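Local coordinates for protein putative sesquiterpene cyclase (Kitasatospora setae, PDB 4MC3) that converts (2E,6E)-farnesyl diphosphate into (2Z,6E)-hedycaryol and diphosphate by a magnesium-dependent 1,11-cyclization, at residues 136-139 and 140-144; 147-150 and 151-155; 173-176 and 177-180; 186-189 and 190-193; 194-198 and 199-203. All blocks are in the same frame, centred on the assembly; numbering follows the deposited sequence.

Contact 1 (136-139 and 140-144)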
loop_
_atom_site.group_PDB
_atom_site.type_symbol
_atom_site.label_atom_id
_atom_site.label_comp_id
_atom_site.label_asym_id
_atom_site.label_seq_id
_atom_site.Cartn_x
_atom_site.Cartn_y
_atom_site.Cartn_z
ATOM N N ALA A 136 -17.288 -7.679 -9.309
ATOM C CA ALA A 136 -17.796 -6.502 -8.605
ATOM C C ALA A 136 -17.304 -6.436 -7.118
ATOM O O ALA A 136 -17.021 -5.360 -6.612
ATOM C CB ALA A 136 -19.321 -6.478 -8.673
ATOM N N THR A 137 -17.260 -7.561 -6.402
ATOM C CA THR A 137 -16.873 -7.528 -4.990
ATOM C C THR A 137 -15.431 -7.039 -4.882
ATOM O O THR A 137 -15.078 -6.244 -3.981
ATOM C CB THR A 137 -17.082 -8.895 -4.299
ATOM O OG1 THR A 137 -18.508 -9.272 -4.376
ATOM C CG2 THR A 137 -16.730 -8.899 -2.844
ATOM N N TRP A 138 -14.596 -7.522 -5.786
ATOM C CA TRP A 138 -13.184 -7.050 -5.832
ATOM C C TRP A 138 -13.097 -5.566 -6.153
ATOM O O TRP A 138 -12.400 -4.816 -5.529
ATOM C CB TRP A 138 -12.369 -7.861 -6.826
ATOM C CG TRP A 138 -10.939 -7.402 -6.874
ATOM C CD1 TRP A 138 -9.942 -7.843 -6.055
ATOM C CD2 TRP A 138 -10.380 -6.427 -7.724
ATOM N NE1 TRP A 138 -8.790 -7.147 -6.318
ATOM C CE2 TRP A 138 -9.025 -6.276 -7.341
ATOM C CE3 TRP A 138 -10.880 -5.594 -8.736
ATOM C CZ2 TRP A 138 -8.189 -5.359 -7.931
ATOM C CZ3 TRP A 138 -10.048 -4.646 -9.317
ATOM C CH2 TRP A 138 -8.676 -4.533 -8.892
ATOM N N CYS A 139 -13.857 -5.121 -7.145
ATOM C CA CYS A 139 -13.851 -3.725 -7.566
ATOM C C CYS A 139 -14.233 -2.835 -6.399
ATOM O O CYS A 139 -13.616 -1.807 -6.151
ATOM C CB CYS A 139 -14.745 -3.464 -8.784
ATOM S SG CYS A 139 -14.225 -4.253 -10.317
ATOM N N ASP A 140 -15.271 -3.236 -5.676
ATOM C CA ASP A 140 -15.736 -2.440 -4.546
ATOM C C ASP A 140 -14.639 -2.376 -3.439
ATOM O O ASP A 140 -14.455 -1.340 -2.782
ATOM C CB ASP A 140 -17.001 -3.041 -3.958
ATOM C CG ASP A 140 -18.218 -2.789 -4.800
ATOM O OD1 ASP A 140 -18.197 -1.947 -5.716
ATOM O OD2 ASP A 140 -19.249 -3.418 -4.488
ATOM N N ALA A 141 -13.926 -3.489 -3.213
ATOM C CA ALA A 141 -12.863 -3.547 -2.189
ATOM C C ALA A 141 -11.729 -2.626 -2.597
ATOM O O ALA A 141 -11.259 -1.814 -1.802
ATOM C CB ALA A 141 -12.364 -4.951 -2.023
ATOM N N PHE A 142 -11.328 -2.699 -3.865
ATOM C CA PHE A 142 -10.235 -1.858 -4.383
ATOM C C PHE A 142 -10.622 -0.376 -4.283
ATOM O O PHE A 142 -9.818 0.422 -3.766
ATOM C CB PHE A 142 -9.894 -2.201 -5.856
ATOM C CG PHE A 142 -8.824 -1.331 -6.411
ATOM C CD1 PHE A 142 -7.487 -1.695 -6.284
ATOM C CD2 PHE A 142 -9.112 -0.120 -7.014
ATOM C CE1 PHE A 142 -6.486 -0.896 -6.746
ATOM C CE2 PHE A 142 -8.086 0.743 -7.453
ATOM C CZ PHE A 142 -6.762 0.325 -7.368
ATOM N N ILE A 143 -11.815 0.006 -4.739
ATOM C CA ILE A 143 -12.219 1.383 -4.645
ATOM C C ILE A 143 -12.230 1.871 -3.217
ATOM O O ILE A 143 -11.788 2.966 -2.911
ATOM C CB ILE A 143 -13.633 1.581 -5.317
ATOM C CG1 ILE A 143 -13.479 1.410 -6.802
ATOM C CG2 ILE A 143 -14.236 2.946 -4.976
ATOM C CD1 ILE A 143 -14.823 1.481 -7.528
ATOM N N GLY A 144 -12.740 1.074 -2.317
ATOM C CA GLY A 144 -12.764 1.535 -0.942
ATOM C C GLY A 144 -11.371 1.759 -0.379
ATOM O O GLY A 144 -11.100 2.767 0.272
#
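Trp138 and Phe142 make an i to i+4 aromatic contact on the first turns of helix 136-160, on the flank turned toward helix 181-188. Phe142 CB sits over one face of the indole, 4.1 Å from the centroid of the Trp138 six-membered ring and 14° off its normal, a CH-pi contact. The rings themselves are nearly parallel but slid apart, with planes at 25° and centroids 5.5 Å apart. Both side chains have CG anti to the backbone N (chi1 -179° for Trp138), which makes them run side by side. In the all-helical class I terpene synthase fold this flank faces inward: Trp138 NE1 donates to the carbonyl of Asp186, and Phe142 meets Trp74 edge-to-face. Replacing the indole of Trp138 by the methyl of an alanine takes away NE1 and the ring face, which is likely to leave the Asp186 carbonyl without this donor and to open a gap beside Phe142 CB. In the backbone of the same turn, Phe142 N donates to Trp138 O at 2.9 Å, and Ile143 N bonds Cys139 O nearly straight.

Contact 2 (147-150 and 151-155)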
loop_
_atom_site.group_PDB
_atom_site.type_symbol
_atom_site.label_atom_id
_atom_site.label_comp_id
_atom_site.label_asym_id
_atom_site.label_seq_id
_atom_site.Cartn_x
_atom_site.Cartn_y
_atom_site.Cartn_z
ATOM N N GLU A 147 -9.818 4.883 -2.302
ATOM C CA GLU A 147 -10.443 6.097 -1.792
ATOM C C GLU A 147 -9.970 6.408 -0.391
ATOM O O GLU A 147 -9.732 7.579 -0.099
ATOM C CB GLU A 147 -11.988 6.053 -1.826
ATOM C CG GLU A 147 -12.530 6.136 -3.241
ATOM C CD GLU A 147 -14.027 6.225 -3.343
ATOM O OE1 GLU A 147 -14.732 5.651 -2.538
ATOM O OE2 GLU A 147 -14.466 6.885 -4.267
ATOM N N ALA A 148 -9.823 5.395 0.457
ATOM C CA ALA A 148 -9.305 5.590 1.833
ATOM C C ALA A 148 -7.875 6.212 1.732
ATOM O O ALA A 148 -7.536 7.124 2.449
ATOM C CB ALA A 148 -9.286 4.322 2.640
ATOM N N PHE A 149 -7.034 5.659 0.865
ATOM C CA PHE A 149 -5.667 6.178 0.593
ATOM C C PHE A 149 -5.763 7.647 0.191
ATOM O O PHE A 149 -5.082 8.485 0.757
ATOM C CB PHE A 149 -5.009 5.301 -0.486
ATOM C CG PHE A 149 -3.810 5.887 -1.098
ATOM C CD1 PHE A 149 -2.555 5.815 -0.480
ATOM C CD2 PHE A 149 -3.901 6.449 -2.364
ATOM C CE1 PHE A 149 -1.449 6.391 -1.088
ATOM C CE2 PHE A 149 -2.837 7.003 -2.950
ATOM C CZ PHE A 149 -1.617 7.012 -2.337
ATOM N N LEU A 150 -6.619 7.985 -0.776
ATOM C CA LEU A 150 -6.697 9.366 -1.288
ATOM C C LEU A 150 -7.164 10.323 -0.155
ATOM O O LEU A 150 -6.622 11.398 0.012
ATOM C CB LEU A 150 -7.664 9.437 -2.451
ATOM C CG LEU A 150 -7.157 8.804 -3.759
ATOM C CD1 LEU A 150 -8.268 8.909 -4.773
ATOM C CD2 LEU A 150 -5.906 9.429 -4.250
ATOM N N GLN A 151 -8.110 9.862 0.627
ATOM C CA GLN A 151 -8.697 10.672 1.696
ATOM C C GLN A 151 -7.701 11.022 2.761
ATOM O O GLN A 151 -7.828 12.088 3.412
ATOM C CB GLN A 151 -9.907 10.011 2.294
ATOM C CG GLN A 151 -10.755 10.941 3.196
ATOM C CD GLN A 151 -11.405 12.121 2.451
ATOM O OE1 GLN A 151 -11.474 12.176 1.187
ATOM N NE2 GLN A 151 -11.853 13.107 3.221
ATOM N N THR A 152 -6.661 10.209 2.949
ATOM C CA THR A 152 -5.633 10.532 3.958
ATOM C C THR A 152 -4.938 11.833 3.693
ATOM O O THR A 152 -4.525 12.505 4.678
ATOM C CB THR A 152 -4.615 9.397 4.170
ATOM O OG1 THR A 152 -3.784 9.198 3.019
ATOM C CG2 THR A 152 -5.336 8.176 4.624
ATOM N N TYR A 153 -4.843 12.262 2.436
ATOM C CA TYR A 153 -4.303 13.581 2.100
ATOM C C TYR A 153 -5.145 14.693 2.724
ATOM O O TYR A 153 -4.569 15.640 3.337
ATOM C CB TYR A 153 -4.180 13.759 0.609
ATOM C CG TYR A 153 -3.085 12.942 -0.053
ATOM C CD1 TYR A 153 -1.766 13.386 -0.050
ATOM C CD2 TYR A 153 -3.382 11.757 -0.749
ATOM C CE1 TYR A 153 -0.764 12.659 -0.678
ATOM C CE2 TYR A 153 -2.367 10.994 -1.349
ATOM C CZ TYR A 153 -1.066 11.457 -1.323
ATOM O OH TYR A 153 -0.017 10.758 -1.927
ATOM N N THR A 154 -6.466 14.548 2.662
ATOM C CA THR A 154 -7.366 15.528 3.241
ATOM C C THR A 154 -7.377 15.430 4.769
ATOM O O THR A 154 -7.300 16.439 5.431
ATOM C CB THR A 154 -8.780 15.270 2.729
ATOM O OG1 THR A 154 -8.793 15.464 1.303
ATOM C CG2 THR A 154 -9.759 16.116 3.422
ATOM N N THR A 155 -7.443 14.221 5.341
ATOM C CA THR A 155 -7.382 14.059 6.808
ATOM C C THR A 155 -6.173 14.728 7.452
ATOM O O THR A 155 -6.297 15.482 8.457
ATOM C CB THR A 155 -7.410 12.590 7.181
ATOM O OG1 THR A 155 -8.630 12.047 6.677
ATOM C CG2 THR A 155 -7.363 12.420 8.727
#
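Phe149 presents its ring face to the edge of Tyr153 one helical turn later, a T-shaped pair with planes at 84° and centroids 5.9 Å apart. Both belong to helix 136-160 of the class I terpene synthase alpha fold, and the pair lies beside the active-site pocket: Phe149 touches the bound nerolidol and is important for stabilising the cation at C-11. Phe149 CZ meets the hydroxyl end of the tyrosine, 4.1 Å from Tyr153 OH and 4.2 Å from Tyr153 CE2. Tyr153 OH is hydrogen-bonded to Asp82 of the DDXXXE motif, a probable magnesium ligand, so the same side chain borders both the aromatic wall and the metal-binding region.

Thr152 holds the intervening backbone. With chi1 at 68°, Thr152 OG1 stands between the backbone N and the carbonyl carbon, from where it donates to Phe149 O at 2.7 Å, in the carbonyl plane. Thr152 N reaches Phe149 O at 3.2 Å from well above that plane, and also bonds Ala148 O. A valine in place of Thr152 has no hydroxyl to give, which would probably leave Phe149 O to the poorly directed backbone donor. Tyr153 N likewise turns to Leu150 O, an i to i+3 bond. Leu150 O also lies at the edge of the tyrosine ring, in its plane, 3.3 Å from Tyr153 CD2.

Contact 3 (173-176 and 177-180). With 28U ((3R,6E)-3,7,11-trimethyldodeca-1,6,10-trien-3-ol), chain B.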
loop_
_atom_site.group_PDB
_atom_site.type_symbol
_atom_site.label_atom_id
_atom_site.label_comp_id
_atom_site.label_asym_id
_atom_site.label_seq_id
_atom_site.Cartn_x
_atom_site.Cartn_y
_atom_site.Cartn_z
ATOM N N ASP A 173 -4.636 4.165 12.450
ATOM C CA ASP A 173 -5.865 3.811 11.752
ATOM C C ASP A 173 -5.822 4.386 10.340
ATOM O O ASP A 173 -6.306 3.713 9.406
ATOM C CB ASP A 173 -7.075 4.378 12.465
ATOM C CG ASP A 173 -7.486 3.583 13.697
ATOM O OD1 ASP A 173 -7.027 2.436 13.887
ATOM O OD2 ASP A 173 -8.399 4.065 14.419
ATOM N N ARG A 174 -5.301 5.581 10.164
ATOM C CA ARG A 174 -5.155 6.206 8.830
ATOM C C ARG A 174 -3.886 5.775 8.086
ATOM O O ARG A 174 -3.902 5.590 6.825
ATOM C CB ARG A 174 -5.323 7.699 8.856
ATOM C CG ARG A 174 -4.197 8.462 9.399
ATOM C CD ARG A 174 -4.498 9.966 9.201
ATOM N NE ARG A 174 -3.493 10.693 9.921
ATOM C CZ ARG A 174 -3.573 10.981 11.232
ATOM N NH1 ARG A 174 -2.582 11.620 11.813
ATOM N NH2 ARG A 174 -4.639 10.635 11.952
ATOM N N ARG A 175 -2.813 5.510 8.834
ATOM C CA ARG A 175 -1.545 5.131 8.257
ATOM C C ARG A 175 -1.630 3.784 7.525
ATOM O O ARG A 175 -0.923 3.561 6.531
ATOM C CB ARG A 175 -0.443 5.086 9.327
ATOM C CG ARG A 175 0.926 4.900 8.790
ATOM C CD ARG A 175 1.370 6.006 7.892
ATOM N NE ARG A 175 2.781 5.886 7.584
ATOM C CZ ARG A 175 3.286 5.790 6.361
ATOM N NH1 ARG A 175 2.506 5.843 5.266
ATOM N NH2 ARG A 175 4.570 5.627 6.243
ATOM N N MET A 176 -2.448 2.857 8.019
ATOM C CA MET A 176 -2.604 1.565 7.330
ATOM C C MET A 176 -3.141 1.780 5.916
ATOM O O MET A 176 -2.867 0.961 5.058
ATOM C CB MET A 176 -3.417 0.532 8.067
ATOM C CG MET A 176 -4.840 0.801 8.228
ATOM S SD MET A 176 -5.803 -0.742 8.608
ATOM C CE MET A 176 -5.886 -1.762 7.149
ATOM N N TYR A 177 -3.906 2.837 5.697
ATOM C CA TYR A 177 -4.368 3.190 4.305
ATOM C C TYR A 177 -3.397 4.115 3.560
ATOM O O TYR A 177 -3.225 3.964 2.340
ATOM C CB TYR A 177 -5.762 3.763 4.361
ATOM C CG TYR A 177 -6.736 2.755 4.892
ATOM C CD1 TYR A 177 -7.085 1.614 4.173
ATOM C CD2 TYR A 177 -7.302 2.913 6.159
ATOM C CE1 TYR A 177 -7.962 0.677 4.702
ATOM C CE2 TYR A 177 -8.163 1.976 6.679
ATOM C CZ TYR A 177 -8.475 0.855 5.953
ATOM O OH TYR A 177 -9.359 -0.086 6.447
ATOM N N SER A 178 -2.773 5.109 4.202
ATOM C CA SER A 178 -1.861 6.039 3.519
ATOM C C SER A 178 -0.607 5.364 2.979
ATOM O O SER A 178 -0.034 5.838 1.997
ATOM C CB SER A 178 -1.508 7.256 4.368
ATOM O OG SER A 178 -0.580 6.906 5.411
ATOM N N VAL A 179 -0.162 4.255 3.588
ATOM C CA VAL A 179 0.972 3.496 3.065
ATOM C C VAL A 179 0.609 2.800 1.752
ATOM O O VAL A 179 1.489 2.309 1.071
ATOM C CB VAL A 179 1.491 2.520 4.171
ATOM C CG1 VAL A 179 0.554 1.355 4.410
ATOM C CG2 VAL A 179 2.894 2.048 3.868
ATOM N N GLY A 180 -0.674 2.675 1.466
ATOM C CA GLY A 180 -1.129 2.129 0.178
ATOM C C GLY A 180 -1.237 0.643 0.056
ATOM O O GLY A 180 -1.861 0.116 -0.886
HETATM C C4 28U B . 6.107 0.998 1.292
HETATM C C5 28U B . 6.314 1.828 -1.091
HETATM C C6 28U B . 5.357 1.133 -2.040
HETATM C C7 28U B . 4.707 1.817 -3.208
HETATM C C8 28U B . 4.508 3.146 -3.426
HETATM C C10 28U B . 5.073 4.268 -2.593
HETATM C C13 28U B . 2.447 5.900 -1.705
HETATM C C15 28U B . 3.083 6.349 -0.403
HETATM O O16 28U B . 6.558 3.287 0.893
HETATM C C3 28U B . 5.786 2.187 0.351
HETATM C C2 28U B . 4.282 2.488 0.455
HETATM C C1 28U B . 3.748 3.531 -0.233
HETATM C C9 28U B . 3.243 3.619 -4.121
HETATM C C11 28U B . 2.030 3.721 -3.137
HETATM C C12 28U B . 2.073 4.603 -1.878
HETATM C C14 28U B . 2.727 6.889 -2.823
#
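The last turns of helix 168-178 run through 173-176 into 177-180, and the chain leaves helical geometry at Gly180, whose phi is +85°. Arg174 O accepts two backbone donors: Ser178 N at 2.9 Å, in the carbonyl plane, and Tyr177 N from above it. Val179 N continues the pattern to Arg175 O. Gly180 is also the N-cap residue of helix 181-188, and its positive phi between the two helices is consistent with the helix break of class I terpene cyclases.

Met176 lies alongside Tyr177. Met176 CG, held between the backbone N and the carbonyl carbon (chi1 68°), covers one ring face at 4.1 Å from the Tyr177 centroid, and SD adds an oblique Met-aromatic contact. Arg175 bends at chi2 and runs forward along the helix, where Arg175 NH1 donates to Ser178 OG at 3.3 Å, with the hydroxyl oxygen near the guanidinium plane. NH2 of Arg175 makes a salt bridge with Asp222.

Ser178 and Val179 line the nerolidol pocket, with Val179 CG2 3.7 Å from 28U C2. Arg175 is probably a substrate-binding residue, as in related enzymes; held by a serine hydroxyl and an aspartate, its guanidinium is probably oriented for the diphosphate beside the hydrocarbon pocket.

Contact 4 (186-189 and 190-193)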
loop_
_atom_site.group_PDB
_atom_site.type_symbol
_atom_site.label_atom_id
_atom_site.label_comp_id
_atom_site.label_asym_id
_atom_site.label_seq_id
_atom_site.Cartn_x
_atom_site.Cartn_y
_atom_site.Cartn_z
ATOM N N ASP A 186 -4.771 -5.694 -2.965
ATOM C CA ASP A 186 -5.910 -6.021 -3.801
ATOM C C ASP A 186 -5.481 -6.394 -5.232
ATOM O O ASP A 186 -6.032 -7.307 -5.865
ATOM C CB ASP A 186 -6.915 -4.862 -3.869
ATOM C CG ASP A 186 -7.634 -4.586 -2.553
ATOM O OD1 ASP A 186 -7.802 -5.481 -1.720
ATOM O OD2 ASP A 186 -8.018 -3.389 -2.392
ATOM N N LEU A 187 -4.534 -5.655 -5.815
ATOM C CA LEU A 187 -4.065 -5.933 -7.149
ATOM C C LEU A 187 -3.352 -7.267 -7.279
ATOM O O LEU A 187 -3.306 -7.834 -8.401
ATOM C CB LEU A 187 -3.203 -4.774 -7.681
ATOM C CG LEU A 187 -3.888 -3.423 -7.976
ATOM C CD1 LEU A 187 -2.953 -2.264 -8.122
ATOM C CD2 LEU A 187 -4.781 -3.556 -9.245
ATOM N N ASP A 188 -2.805 -7.798 -6.187
ATOM C CA ASP A 188 -2.180 -9.109 -6.219
ATOM C C ASP A 188 -3.193 -10.211 -6.595
ATOM O O ASP A 188 -2.808 -11.254 -7.129
ATOM C CB ASP A 188 -1.537 -9.448 -4.889
ATOM C CG ASP A 188 -0.587 -10.666 -4.953
ATOM O OD1 ASP A 188 0.196 -10.745 -5.916
ATOM O OD2 ASP A 188 -0.686 -11.548 -4.046
ATOM N N GLU A 189 -4.492 -9.970 -6.387
ATOM C CA GLU A 189 -5.483 -10.985 -6.712
ATOM C C GLU A 189 -5.516 -11.246 -8.236
ATOM O O GLU A 189 -5.927 -12.322 -8.649
ATOM C CB GLU A 189 -6.848 -10.616 -6.207
ATOM C CG GLU A 189 -6.948 -10.506 -4.718
ATOM C CD GLU A 189 -8.388 -10.436 -4.209
ATOM O OE1 GLU A 189 -9.238 -11.242 -4.689
ATOM O OE2 GLU A 189 -8.678 -9.579 -3.329
ATOM N N LEU A 190 -5.085 -10.291 -9.050
ATOM C CA LEU A 190 -5.108 -10.443 -10.486
ATOM C C LEU A 190 -4.192 -11.594 -10.939
ATOM O O LEU A 190 -4.429 -12.169 -12.011
ATOM C CB LEU A 190 -4.724 -9.162 -11.168
ATOM C CG LEU A 190 -5.843 -8.141 -11.378
ATOM C CD1 LEU A 190 -6.530 -7.649 -10.164
ATOM C CD2 LEU A 190 -5.365 -6.911 -12.100
ATOM N N ARG A 191 -3.169 -11.938 -10.149
ATOM C CA ARG A 191 -2.245 -13.004 -10.552
ATOM C C ARG A 191 -2.568 -14.366 -9.963
ATOM O O ARG A 191 -1.936 -15.375 -10.331
ATOM C CB ARG A 191 -0.794 -12.640 -10.276
ATOM C CG ARG A 191 -0.381 -12.453 -8.846
ATOM C CD ARG A 191 0.134 -13.693 -8.163
ATOM N NE ARG A 191 0.285 -13.451 -6.743
ATOM C CZ ARG A 191 0.606 -14.361 -5.845
ATOM N NH1 ARG A 191 0.860 -15.619 -6.232
ATOM N NH2 ARG A 191 0.622 -14.051 -4.570
ATOM N N LEU A 192 -3.545 -14.431 -9.074
ATOM C CA LEU A 192 -3.948 -15.676 -8.445
ATOM C C LEU A 192 -4.795 -16.481 -9.499
ATOM O O LEU A 192 -5.295 -15.915 -10.440
ATOM C CB LEU A 192 -4.791 -15.385 -7.207
ATOM C CG LEU A 192 -4.106 -14.585 -6.080
ATOM C CD1 LEU A 192 -5.099 -14.295 -4.975
ATOM C CD2 LEU A 192 -2.891 -15.306 -5.545
ATOM N N PRO A 193 -4.905 -17.790 -9.289
ATOM C CA PRO A 193 -5.756 -18.652 -10.121
ATOM C C PRO A 193 -7.216 -18.246 -10.060
ATOM O O PRO A 193 -7.916 -18.398 -11.039
ATOM C CB PRO A 193 -5.548 -20.045 -9.506
ATOM C CG PRO A 193 -4.189 -19.961 -8.887
ATOM C CD PRO A 193 -4.129 -18.558 -8.310
HETATM O O HOH W 1 -7.275 -14.029 -10.451
#
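The charged interaction is a side-on, two-nitrogen grip of Arg191 on Asp188. Arg191 NE donates to Asp188 OD1 at 2.8 Å with an N-H...O angle of 169°, while Arg191 NH2 reaches the syn lone pair of Asp188 OD2 at 2.9 Å. The grip is not flat: both oxygens lie close to the guanidinium plane, yet OD1 is met from above the carboxylate plane, and the two groups are turned 43° apart. Asp188 has CG anti to the backbone N (chi1 -167°), which swings its carboxylate forward to the arginine. One face of the Arg191 guanidinium is covered over its centre by Leu192 CD2, and Arg191 NH1 forms a second salt bridge, with Asp294.

Backbone bonds form an i to i+3 series, the pattern of a 3-10 turn. Leu190 N donates to Leu187 O, Arg191 N to Asp188 O at 3.1 Å, and Leu192 N to Glu189 O at 3.2 Å, all from above the carbonyl planes. A water adds a bridge, donating to Glu189 O and Leu192 O.

Between apolar side chains, Leu187 CD2 lies 4.4 Å from Leu190 CD2. This turn carries the chain out of helix 181-188: Leu187 and Leu190 pack against helices 65-84 and 136-160, while Asp188, Arg191 and Leu192 meet helix 286-309.

Contact 5 (194-198 and 199-203); sequences IFLPG and SVRTC
An extended approach, 194-197, turns into the short helix 198-201, where Pro197 O receives Val200 N at 2.8 Å from above its carbonyl plane and Arg201 N at 2.9 Å almost straight on. Pro197 is the N-cap residue of this single-turn helix, which joins helices 181-188 and 204-225 of the terpene synthase fold. The contact lies away from the known active-site residues.

On one flank, Pro197 and Val200 lie side by side, and the proline ring rests on a methyl, with Pro197 CD 4.0 Å from Val200 CG2. Helices 250-282 and 286-309 pack against Val200.

Arg201 turns back over the approach. Its chain is extended to CD and then bends (chi3 -64°), bringing the guanidinium beside Leu196, whose CB lies over one face. Phe195 CB approaches the guanidinium edge near its plane. A water links the two segments, donating to Leu196 O at 2.8 Å and accepting from Arg201 NH1 at 2.7 Å. The charge is met by Glu189, which forms a salt bridge with Arg201 NE and also accepts from Leu196 N, so one carboxylate fastens both halves of the turn.

At the far end Gly198 O takes a weak bond from Thr202 N, and Thr202 OG1 donates to the same Gly198 O at 2.9 Å.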
loop_
_atom_site.group_PDB
_atom_site.type_symbol
_atom_site.label_atom_id
_atom_site.label_comp_id
_atom_site.label_asym_id
_atom_site.label_seq_id
_atom_site.Cartn_x
_atom_site.Cartn_y
_atom_site.Cartn_z
ATOM N N ILE A 194 -7.636 -17.641 -8.955
ATOM C CA ILE A 194 -8.958 -17.084 -8.888
ATOM C C ILE A 194 -8.908 -15.948 -7.885
ATOM O O ILE A 194 -8.004 -15.895 -7.020
ATOM C CB ILE A 194 -10.007 -18.107 -8.450
ATOM C CG1 ILE A 194 -9.643 -18.646 -7.064
ATOM C CG2 ILE A 194 -10.203 -19.139 -9.586
ATOM C CD1 ILE A 194 -10.688 -19.602 -6.574
ATOM N N PHE A 195 -9.875 -15.049 -7.996
ATOM C CA PHE A 195 -10.035 -14.016 -6.980
ATOM C C PHE A 195 -10.422 -14.631 -5.635
ATOM O O PHE A 195 -11.120 -15.672 -5.573
ATOM C CB PHE A 195 -11.050 -12.939 -7.442
ATOM C CG PHE A 195 -10.548 -12.057 -8.508
ATOM C CD1 PHE A 195 -10.111 -10.798 -8.212
ATOM C CD2 PHE A 195 -10.440 -12.502 -9.837
ATOM C CE1 PHE A 195 -9.569 -9.990 -9.180
ATOM C CE2 PHE A 195 -9.932 -11.681 -10.800
ATOM C CZ PHE A 195 -9.471 -10.440 -10.483
ATOM N N LEU A 196 -10.059 -13.976 -4.535
ATOM C CA LEU A 196 -10.488 -14.403 -3.216
ATOM C C LEU A 196 -12.018 -14.346 -3.114
ATOM O O LEU A 196 -12.641 -13.396 -3.544
ATOM C CB LEU A 196 -9.891 -13.544 -2.115
ATOM C CG LEU A 196 -8.358 -13.391 -1.992
ATOM C CD1 LEU A 196 -8.002 -12.417 -0.908
ATOM C CD2 LEU A 196 -7.719 -14.753 -1.767
ATOM N N PRO A 197 -12.609 -15.352 -2.508
ATOM C CA PRO A 197 -14.028 -15.176 -2.189
ATOM C C PRO A 197 -14.201 -14.001 -1.212
ATOM O O PRO A 197 -13.350 -13.797 -0.328
ATOM C CB PRO A 197 -14.388 -16.475 -1.481
ATOM C CG PRO A 197 -13.360 -17.482 -1.921
ATOM C CD PRO A 197 -12.089 -16.677 -2.147
ATOM N N GLY A 198 -15.299 -13.262 -1.337
ATOM C CA GLY A 198 -15.572 -12.165 -0.387
ATOM C C GLY A 198 -15.504 -12.548 1.085
ATOM O O GLY A 198 -15.051 -11.755 1.909
ATOM N N SER A 199 -15.934 -13.770 1.405
ATOM C CA SER A 199 -15.876 -14.313 2.746
ATOM C C SER A 199 -14.470 -14.595 3.273
ATOM O O SER A 199 -14.298 -14.842 4.465
ATOM C CB SER A 199 -16.697 -15.615 2.807
ATOM O OG SER A 199 -16.079 -16.652 2.070
ATOM N N VAL A 200 -13.484 -14.629 2.377
ATOM C CA VAL A 200 -12.072 -14.767 2.749
ATOM C C VAL A 200 -11.394 -13.384 2.753
ATOM O O VAL A 200 -10.640 -13.083 3.696
ATOM C CB VAL A 200 -11.321 -15.700 1.761
ATOM C CG1 VAL A 200 -9.824 -15.727 2.061
ATOM C CG2 VAL A 200 -11.916 -17.093 1.860
ATOM N N ARG A 201 -11.682 -12.559 1.756
ATOM C CA ARG A 201 -11.044 -11.232 1.625
ATOM C C ARG A 201 -11.254 -10.371 2.869
ATOM O O ARG A 201 -10.365 -9.637 3.279
ATOM C CB ARG A 201 -11.580 -10.470 0.419
ATOM C CG ARG A 201 -10.790 -9.217 0.092
ATOM C CD ARG A 201 -11.313 -8.477 -1.121
ATOM N NE ARG A 201 -11.211 -9.234 -2.362
ATOM C CZ ARG A 201 -12.218 -9.777 -3.047
ATOM N NH1 ARG A 201 -13.495 -9.696 -2.640
ATOM N NH2 ARG A 201 -11.957 -10.439 -4.153
ATOM N N THR A 202 -12.410 -10.522 3.506
ATOM C CA THR A 202 -12.819 -9.667 4.613
ATOM C C THR A 202 -13.072 -10.498 5.889
ATOM O O THR A 202 -13.717 -10.018 6.851
ATOM C CB THR A 202 -14.102 -8.877 4.256
ATOM O OG1 THR A 202 -15.190 -9.775 4.065
ATOM C CG2 THR A 202 -13.937 -8.037 2.998
ATOM N N CYS A 203 -12.562 -11.730 5.944
ATOM C CA CYS A 203 -12.623 -12.519 7.178
ATOM C C CYS A 203 -11.706 -11.904 8.268
ATOM O O CYS A 203 -10.800 -11.076 7.941
ATOM C CB CYS A 203 -12.286 -13.987 6.908
ATOM S SG CYS A 203 -10.567 -14.481 6.724
HETATM O O HOH W 2 -14.823 -11.686 -3.967
#

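Overall arrangement
Each contact joins adjoining segments, so none closes a long loop; they run in series from 136 to 203, without nesting or crossing. Contacts 1 and 2 lie on helix 136-160 with centres about 16 Å apart. After the connection to helix 168-178, contact 3 returns beside contact 2, where Phe149 CE1 comes within 3.4 Å of Ser178 O at the ligand pocket. Helix 181-188 then leads away to contact 4, about 21 Å from contact 3 between centres, and contact 5 follows. Contacts 1, 4 and 5 touch one another: Asp186, Leu187, Glu189 and Leu190 pack on Trp138 or Phe142, and Phe195 and Arg201 meet the Thr137-Ala141 turn, tying the connection before helix 204-225 to the start of helix 136-160.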